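Activating signal cointegrator 1 complex subunit 2 (Homo sapiens, PDB 6YXQ) binds polyubiquitin chains and recruits ASCC3 and ALKBH3 to sites of DNA damage, and takes part in the rescue of stalled ribosomes. Local coordinates at residues I205-C216 and I249-L260. Residues are numbered along the deposited sequence; the frame is centred on the assembly and turned at random.
Sequences ILQVFSNILQHC and IVLYLCDTCTTL
Ile212 and Ile249 lie alongside, pointing in opposite directions, CG2 of Ile212 3.9 Å from CG2 of Ile249, where helices 193-216 and 243-266 pack antiparallel through aliphatic and aromatic side chains. The pair belongs to the helical N-terminal part of ASCC2, which binds ASCC3. The axes of segments 205-216 and 249-260 run at 160° and approach to 10.9 Å. With CG1 anti to its carbonyl carbon (chi1 -66°), Ile212 carries CD1 across Leu253 at about a right angle, 4.1 Å from CD1 of Leu253. The buried flank continues through Phe209, whose ring edge receives CD1 of Leu260 at 4.1 Å from CE2 of Phe209; that methyl also meets CG2 of Ile205. Phe286 of helix 279-300 meets Phe209 in a T-shaped (edge-to-face) contact and also touches Leu253.

The other flank is nearer solvent: His215 and Tyr252 are partly exposed, and Asn211 is exposed and barely touches. Here CD1 of Ile249 rests against the His215 imidazole, its CG2 touches Cys216 SG (3.9 Å), and CG1 of Val208 is 3.6 Å from CZ of Tyr252. Thr256 OG1 lies above one face of that ring, near its rim, and bonds to Tyr252 O at 2.6 Å. Cutting Ile249 back to an alanine removes CG2 and CD1 and would probably leave a gap between Ile212, His215 and Cys216.

Apolar packing without a cross-helix hydrogen bond thus holds the pair, whereas the ASCC3 chain adds a bond from its Leu10 N to Asp255 OD2 to such packing, with Tyr252 and Leu260 serving both.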
ATOM      1  N   ILE B 205      14.438   1.851 -14.627  1.00 64.03           N
ATOM      2  CA  ILE B 205      13.082   1.690 -15.157  1.00 71.29           C
ATOM      3  C   ILE B 205      13.131   1.299 -16.627  1.00 75.33           C
ATOM      4  O   ILE B 205      12.588   0.264 -17.036  1.00 82.14           O
ATOM      5  CB  ILE B 205      12.268   2.981 -14.963  1.00 71.59           C
ATOM      6  CG1 ILE B 205      12.091   3.286 -13.471  1.00 73.91           C
ATOM      7  CG2 ILE B 205      10.935   2.861 -15.677  1.00 43.69           C
ATOM      8  CD1 ILE B 205      11.178   4.463 -13.184  1.00 67.23           C
ATOM      9  N   LEU B 206      13.791   2.128 -17.439  1.00 73.97           N
ATOM     10  CA  LEU B 206      13.950   1.819 -18.856  1.00 66.14           C
ATOM     11  C   LEU B 206      14.588   0.457 -19.049  1.00 75.19           C
ATOM     12  O   LEU B 206      14.189  -0.301 -19.942  1.00 71.59           O
ATOM     13  CB  LEU B 206      14.794   2.893 -19.541  1.00 52.52           C
ATOM     14  CG  LEU B 206      14.152   4.269 -19.675  1.00 50.82           C
ATOM     15  CD1 LEU B 206      15.201   5.305 -20.053  1.00 60.59           C
ATOM     16  CD2 LEU B 206      13.023   4.241 -20.690  1.00 46.24           C
ATOM     17  N   GLN B 207      15.581   0.128 -18.212  1.00 73.74           N
ATOM     18  CA  GLN B 207      16.227  -1.176 -18.304  1.00 72.20           C
ATOM     19  C   GLN B 207      15.194  -2.290 -18.241  1.00 61.19           C
ATOM     20  O   GLN B 207      15.236  -3.238 -19.041  1.00 61.27           O
ATOM     21  CB  GLN B 207      17.259  -1.328 -17.191  1.00 67.32           C
ATOM     22  CG  GLN B 207      18.075  -2.590 -17.291  1.00 71.27           C
ATOM     23  CD  GLN B 207      18.726  -2.731 -18.644  1.00 88.65           C
ATOM     24  OE1 GLN B 207      19.346  -1.794 -19.145  1.00 94.83           O
ATOM     25  NE2 GLN B 207      18.589  -3.905 -19.249  1.00107.37           N
ATOM     26  N   VAL B 208      14.228  -2.156 -17.324  1.00 57.22           N
ATOM     27  CA  VAL B 208      13.111  -3.095 -17.254  1.00 66.02           C
ATOM     28  C   VAL B 208      12.589  -3.398 -18.654  1.00 70.11           C
ATOM     29  O   VAL B 208      12.615  -4.548 -19.112  1.00 74.48           O
ATOM     30  CB  VAL B 208      12.003  -2.534 -16.347  1.00 71.16           C
ATOM     31  CG1 VAL B 208      10.815  -3.484 -16.309  1.00 67.77           C
ATOM     32  CG2 VAL B 208      12.548  -2.273 -14.947  1.00 72.78           C
ATOM     33  N   PHE B 209      12.198  -2.354 -19.387  1.00 66.75           N
ATOM     34  CA  PHE B 209      11.622  -2.541 -20.717  1.00 62.95           C
ATOM     35  C   PHE B 209      12.551  -3.339 -21.623  1.00 72.52           C
ATOM     36  O   PHE B 209      12.141  -4.353 -22.203  1.00 82.31           O
ATOM     37  CB  PHE B 209      11.265  -1.183 -21.330  1.00 50.44           C
ATOM     38  CG  PHE B 209      10.026  -0.575 -20.733  1.00 53.30           C
ATOM     39  CD1 PHE B 209       8.769  -0.972 -21.152  1.00 60.94           C
ATOM     40  CD2 PHE B 209      10.121   0.352 -19.713  1.00 55.30           C
ATOM     41  CE1 PHE B 209       7.627  -0.433 -20.581  1.00 59.42           C
ATOM     42  CE2 PHE B 209       8.983   0.898 -19.142  1.00 60.90           C
ATOM     43  CZ  PHE B 209       7.736   0.502 -19.579  1.00 61.79           C
ATOM     44  N   SER B 210      13.827  -2.939 -21.711  1.00 66.83           N
ATOM     45  CA  SER B 210      14.727  -3.671 -22.598  1.00 75.74           C
ATOM     46  C   SER B 210      14.834  -5.127 -22.173  1.00 79.05           C
ATOM     47  O   SER B 210      14.807  -6.032 -23.019  1.00 96.17           O
ATOM     48  CB  SER B 210      16.106  -3.013 -22.649  1.00 68.26           C
ATOM     49  OG  SER B 210      16.446  -2.434 -21.412  1.00 82.19           O
ATOM     50  N   ASN B 211      14.893  -5.374 -20.860  1.00 65.65           N
ATOM     51  CA  ASN B 211      14.929  -6.744 -20.364  1.00 65.25           C
ATOM     52  C   ASN B 211      13.767  -7.545 -20.924  1.00 77.95           C
ATOM     53  O   ASN B 211      13.956  -8.641 -21.468  1.00 93.58           O
ATOM     54  CB  ASN B 211      14.908  -6.746 -18.839  1.00 69.37           C
ATOM     55  CG  ASN B 211      16.243  -6.360 -18.252  1.00 79.29           C
ATOM     56  OD1 ASN B 211      17.289  -6.564 -18.878  1.00 74.69           O
ATOM     57  ND2 ASN B 211      16.222  -5.796 -17.048  1.00 72.94           N
ATOM     58  N   ILE B 212      12.560  -6.980 -20.844  1.00 76.18           N
ATOM     59  CA  ILE B 212      11.386  -7.637 -21.411  1.00 69.74           C
ATOM     60  C   ILE B 212      11.652  -7.993 -22.867  1.00 73.47           C
ATOM     61  O   ILE B 212      11.553  -9.160 -23.270  1.00 75.29           O
ATOM     62  CB  ILE B 212      10.148  -6.736 -21.245  1.00 70.63           C
ATOM     63  CG1 ILE B 212       9.815  -6.599 -19.750  1.00 59.73           C
ATOM     64  CG2 ILE B 212       8.971  -7.261 -22.068  1.00 68.67           C
ATOM     65  CD1 ILE B 212       8.711  -5.612 -19.418  1.00 54.63           C
ATOM     66  N   LEU B 213      12.066  -6.998 -23.659  1.00 73.90           N
ATOM     67  CA  LEU B 213      12.444  -7.259 -25.043  1.00 70.38           C
ATOM     68  C   LEU B 213      13.481  -8.367 -25.113  1.00 77.31           C
ATOM     69  O   LEU B 213      13.288  -9.379 -25.797  1.00 91.36           O
ATOM     70  CB  LEU B 213      12.981  -5.982 -25.690  1.00 67.83           C
ATOM     71  CG  LEU B 213      11.947  -4.883 -25.936  1.00 73.86           C
ATOM     72  CD1 LEU B 213      12.621  -3.603 -26.400  1.00 73.88           C
ATOM     73  CD2 LEU B 213      10.906  -5.355 -26.945  1.00 73.45           C
ATOM     74  N   GLN B 214      14.567  -8.213 -24.355  1.00 68.80           N
ATOM     75  CA  GLN B 214      15.638  -9.195 -24.398  1.00 77.22           C
ATOM     76  C   GLN B 214      15.169 -10.570 -23.945  1.00 81.85           C
ATOM     77  O   GLN B 214      15.744 -11.579 -24.367  1.00 82.44           O
ATOM     78  CB  GLN B 214      16.807  -8.715 -23.542  1.00101.08           C
ATOM     79  CG  GLN B 214      18.161  -9.164 -24.047  1.00128.47           C
ATOM     80  CD  GLN B 214      19.275  -8.265 -23.564  1.00139.31           C
ATOM     81  OE1 GLN B 214      19.079  -7.059 -23.392  1.00124.91           O
ATOM     82  NE2 GLN B 214      20.455  -8.845 -23.342  1.00151.09           N
ATOM     83  N   HIS B 215      14.125 -10.641 -23.117  1.00 85.28           N
ATOM     84  CA  HIS B 215      13.648 -11.949 -22.686  1.00 88.97           C
ATOM     85  C   HIS B 215      12.799 -12.620 -23.756  1.00 93.61           C
ATOM     86  O   HIS B 215      12.732 -13.854 -23.803  1.00 94.99           O
ATOM     87  CB  HIS B 215      12.865 -11.825 -21.379  1.00 99.58           C
ATOM     88  CG  HIS B 215      12.968 -13.033 -20.500  1.00114.29           C
ATOM     89  ND1 HIS B 215      11.959 -13.965 -20.395  1.00120.56           N
ATOM     90  CD2 HIS B 215      13.963 -13.462 -19.689  1.00121.61           C
ATOM     91  CE1 HIS B 215      12.326 -14.915 -19.555  1.00124.07           C
ATOM     92  NE2 HIS B 215      13.538 -14.634 -19.112  1.00125.37           N
ATOM     93  N   CYS B 216      12.156 -11.838 -24.625  1.00 96.32           N
ATOM     94  CA  CYS B 216      11.389 -12.391 -25.732  1.00 90.56           C
ATOM     95  C   CYS B 216      12.199 -12.494 -27.015  1.00 94.39           C
ATOM     96  O   CYS B 216      11.643 -12.873 -28.049  1.00105.79           O
ATOM     97  CB  CYS B 216      10.134 -11.554 -25.992  1.00 88.22           C
ATOM     98  SG  CYS B 216       9.225 -11.056 -24.509  1.00101.29           S
ATOM     99  N   ILE B 249       6.105 -12.697 -18.198  1.00 80.40           N
ATOM    100  CA  ILE B 249       6.509 -11.510 -18.946  1.00 69.10           C
ATOM    101  C   ILE B 249       5.368 -10.504 -19.011  1.00 73.82           C
ATOM    102  O   ILE B 249       5.549  -9.319 -18.707  1.00 73.07           O
ATOM    103  CB  ILE B 249       6.992 -11.891 -20.352  1.00 64.40           C
ATOM    104  CG1 ILE B 249       8.274 -12.718 -20.261  1.00 82.97           C
ATOM    105  CG2 ILE B 249       7.211 -10.639 -21.159  1.00 57.84           C
ATOM    106  CD1 ILE B 249       9.449 -11.961 -19.689  1.00 83.12           C
ATOM    107  N   VAL B 250       4.176 -10.955 -19.407  1.00 77.10           N
ATOM    108  CA  VAL B 250       3.095  -9.982 -19.549  1.00 70.10           C
ATOM    109  C   VAL B 250       2.563  -9.539 -18.185  1.00 72.39           C
ATOM    110  O   VAL B 250       2.067  -8.416 -18.056  1.00 78.58           O
ATOM    111  CB  VAL B 250       1.965 -10.508 -20.452  1.00 65.37           C
ATOM    112  CG1 VAL B 250       2.536 -11.152 -21.709  1.00 68.57           C
ATOM    113  CG2 VAL B 250       1.079 -11.454 -19.700  1.00 66.98           C
ATOM    114  N   LEU B 251       2.691 -10.368 -17.143  1.00 69.88           N
ATOM    115  CA  LEU B 251       2.327  -9.919 -15.800  1.00 76.80           C
ATOM    116  C   LEU B 251       3.262  -8.816 -15.324  1.00 71.44           C
ATOM    117  O   LEU B 251       2.815  -7.800 -14.775  1.00 86.73           O
ATOM    118  CB  LEU B 251       2.354 -11.096 -14.824  1.00 79.54           C
ATOM    119  CG  LEU B 251       1.195 -12.097 -14.838  1.00 72.03           C
ATOM    120  CD1 LEU B 251       1.518 -13.274 -13.940  1.00 67.13           C
ATOM    121  CD2 LEU B 251      -0.102 -11.434 -14.410  1.00 83.76           C
ATOM    122  N   TYR B 252       4.563  -9.007 -15.529  1.00 66.76           N
ATOM    123  CA  TYR B 252       5.555  -7.986 -15.218  1.00 71.71           C
ATOM    124  C   TYR B 252       5.287  -6.706 -16.000  1.00 70.89           C
ATOM    125  O   TYR B 252       5.320  -5.602 -15.442  1.00 73.34           O
ATOM    126  CB  TYR B 252       6.943  -8.541 -15.532  1.00 80.89           C
ATOM    127  CG  TYR B 252       8.113  -7.733 -15.026  1.00 67.29           C
ATOM    128  CD1 TYR B 252       8.055  -7.047 -13.820  1.00 71.86           C
ATOM    129  CD2 TYR B 252       9.288  -7.677 -15.752  1.00 64.12           C
ATOM    130  CE1 TYR B 252       9.139  -6.315 -13.361  1.00 65.53           C
ATOM    131  CE2 TYR B 252      10.370  -6.955 -15.302  1.00 77.91           C
ATOM    132  CZ  TYR B 252      10.291  -6.277 -14.111  1.00 73.44           C
ATOM    133  OH  TYR B 252      11.381  -5.562 -13.683  1.00 82.16           O
ATOM    134  N   LEU B 253       5.013  -6.837 -17.300  1.00 74.36           N
ATOM    135  CA  LEU B 253       4.756  -5.663 -18.125  1.00 64.89           C
ATOM    136  C   LEU B 253       3.511  -4.921 -17.655  1.00 69.67           C
ATOM    137  O   LEU B 253       3.515  -3.687 -17.561  1.00 82.11           O
ATOM    138  CB  LEU B 253       4.616  -6.078 -19.589  1.00 58.49           C
ATOM    139  CG  LEU B 253       4.186  -4.979 -20.563  1.00 61.03           C
ATOM    140  CD1 LEU B 253       5.259  -3.904 -20.721  1.00 52.76           C
ATOM    141  CD2 LEU B 253       3.837  -5.594 -21.903  1.00 54.27           C
ATOM    142  N   CYS B 254       2.435  -5.659 -17.356  1.00 65.19           N
ATOM    143  CA  CYS B 254       1.192  -5.056 -16.881  1.00 71.88           C
ATOM    144  C   CYS B 254       1.400  -4.328 -15.558  1.00 68.51           C
ATOM    145  O   CYS B 254       0.938  -3.191 -15.384  1.00 61.36           O
ATOM    146  CB  CYS B 254       0.117  -6.133 -16.733  1.00 70.24           C
ATOM    147  SG  CYS B 254      -1.454  -5.513 -16.097  1.00 80.36           S
ATOM    148  N   ASP B 255       2.078  -4.979 -14.603  1.00 58.42           N
ATOM    149  CA  ASP B 255       2.365  -4.318 -13.334  1.00 74.27           C
ATOM    150  C   ASP B 255       3.174  -3.052 -13.558  1.00 72.02           C
ATOM    151  O   ASP B 255       2.882  -2.008 -12.961  1.00 59.40           O
ATOM    152  CB  ASP B 255       3.109  -5.260 -12.387  1.00 82.97           C
ATOM    153  CG  ASP B 255       3.520  -4.580 -11.072  1.00 78.91           C
ATOM    154  OD1 ASP B 255       2.777  -4.711 -10.080  1.00 85.78           O
ATOM    155  OD2 ASP B 255       4.586  -3.942 -11.019  1.00 70.50           O
ATOM    156  N   THR B 256       4.177  -3.125 -14.440  1.00 67.79           N
ATOM    157  CA  THR B 256       5.076  -1.998 -14.663  1.00 68.31           C
ATOM    158  C   THR B 256       4.337  -0.811 -15.268  1.00 67.34           C
ATOM    159  O   THR B 256       4.483   0.332 -14.807  1.00 66.33           O
ATOM    160  CB  THR B 256       6.227  -2.436 -15.568  1.00 67.34           C
ATOM    161  OG1 THR B 256       6.852  -3.603 -15.019  1.00 79.47           O
ATOM    162  CG2 THR B 256       7.247  -1.328 -15.703  1.00 63.97           C
ATOM    163  N   CYS B 257       3.535  -1.065 -16.310  1.00 56.40           N
ATOM    164  CA  CYS B 257       2.792   0.013 -16.960  1.00 49.86           C
ATOM    165  C   CYS B 257       1.739   0.603 -16.040  1.00 59.61           C
ATOM    166  O   CYS B 257       1.578   1.828 -15.989  1.00 78.55           O
ATOM    167  CB  CYS B 257       2.134  -0.470 -18.251  1.00 54.37           C
ATOM    168  SG  CYS B 257       3.242  -1.141 -19.497  1.00 71.28           S
ATOM    169  N   THR B 258       1.008  -0.245 -15.313  1.00 56.58           N
ATOM    170  CA  THR B 258       0.009   0.269 -14.387  1.00 58.00           C
ATOM    171  C   THR B 258       0.650   1.124 -13.302  1.00 68.94           C
ATOM    172  O   THR B 258       0.139   2.201 -12.974  1.00 65.62           O
ATOM    173  CB  THR B 258      -0.770  -0.893 -13.778  1.00 60.07           C
ATOM    174  OG1 THR B 258      -1.311  -1.701 -14.827  1.00 66.87           O
ATOM    175  CG2 THR B 258      -1.897  -0.391 -12.914  1.00 55.50           C
ATOM    176  N   THR B 259       1.784   0.678 -12.748  1.00 62.81           N
ATOM    177  CA  THR B 259       2.437   1.436 -11.685  1.00 51.13           C
ATOM    178  C   THR B 259       2.953   2.776 -12.193  1.00 68.19           C
ATOM    179  O   THR B 259       2.724   3.818 -11.564  1.00 75.92           O
ATOM    180  CB  THR B 259       3.578   0.621 -11.083  1.00 55.60           C
ATOM    181  OG1 THR B 259       3.094  -0.675 -10.719  1.00 74.03           O
ATOM    182  CG2 THR B 259       4.122   1.319  -9.852  1.00 57.38           C
ATOM    183  N   LEU B 260       3.661   2.772 -13.327  1.00 69.17           N
ATOM    184  CA  LEU B 260       4.141   4.026 -13.898  1.00 66.44           C
ATOM    185  C   LEU B 260       2.985   4.974 -14.207  1.00 71.39           C
ATOM    186  O   LEU B 260       3.044   6.172 -13.886  1.00 77.35           O
ATOM    187  CB  LEU B 260       4.954   3.739 -15.157  1.00 70.25           C
ATOM    188  CG  LEU B 260       6.330   3.132 -14.908  1.00 64.69           C
ATOM    189  CD1 LEU B 260       7.103   2.997 -16.211  1.00 67.03           C
ATOM    190  CD2 LEU B 260       7.077   3.997 -13.920  1.00 59.30           C
TER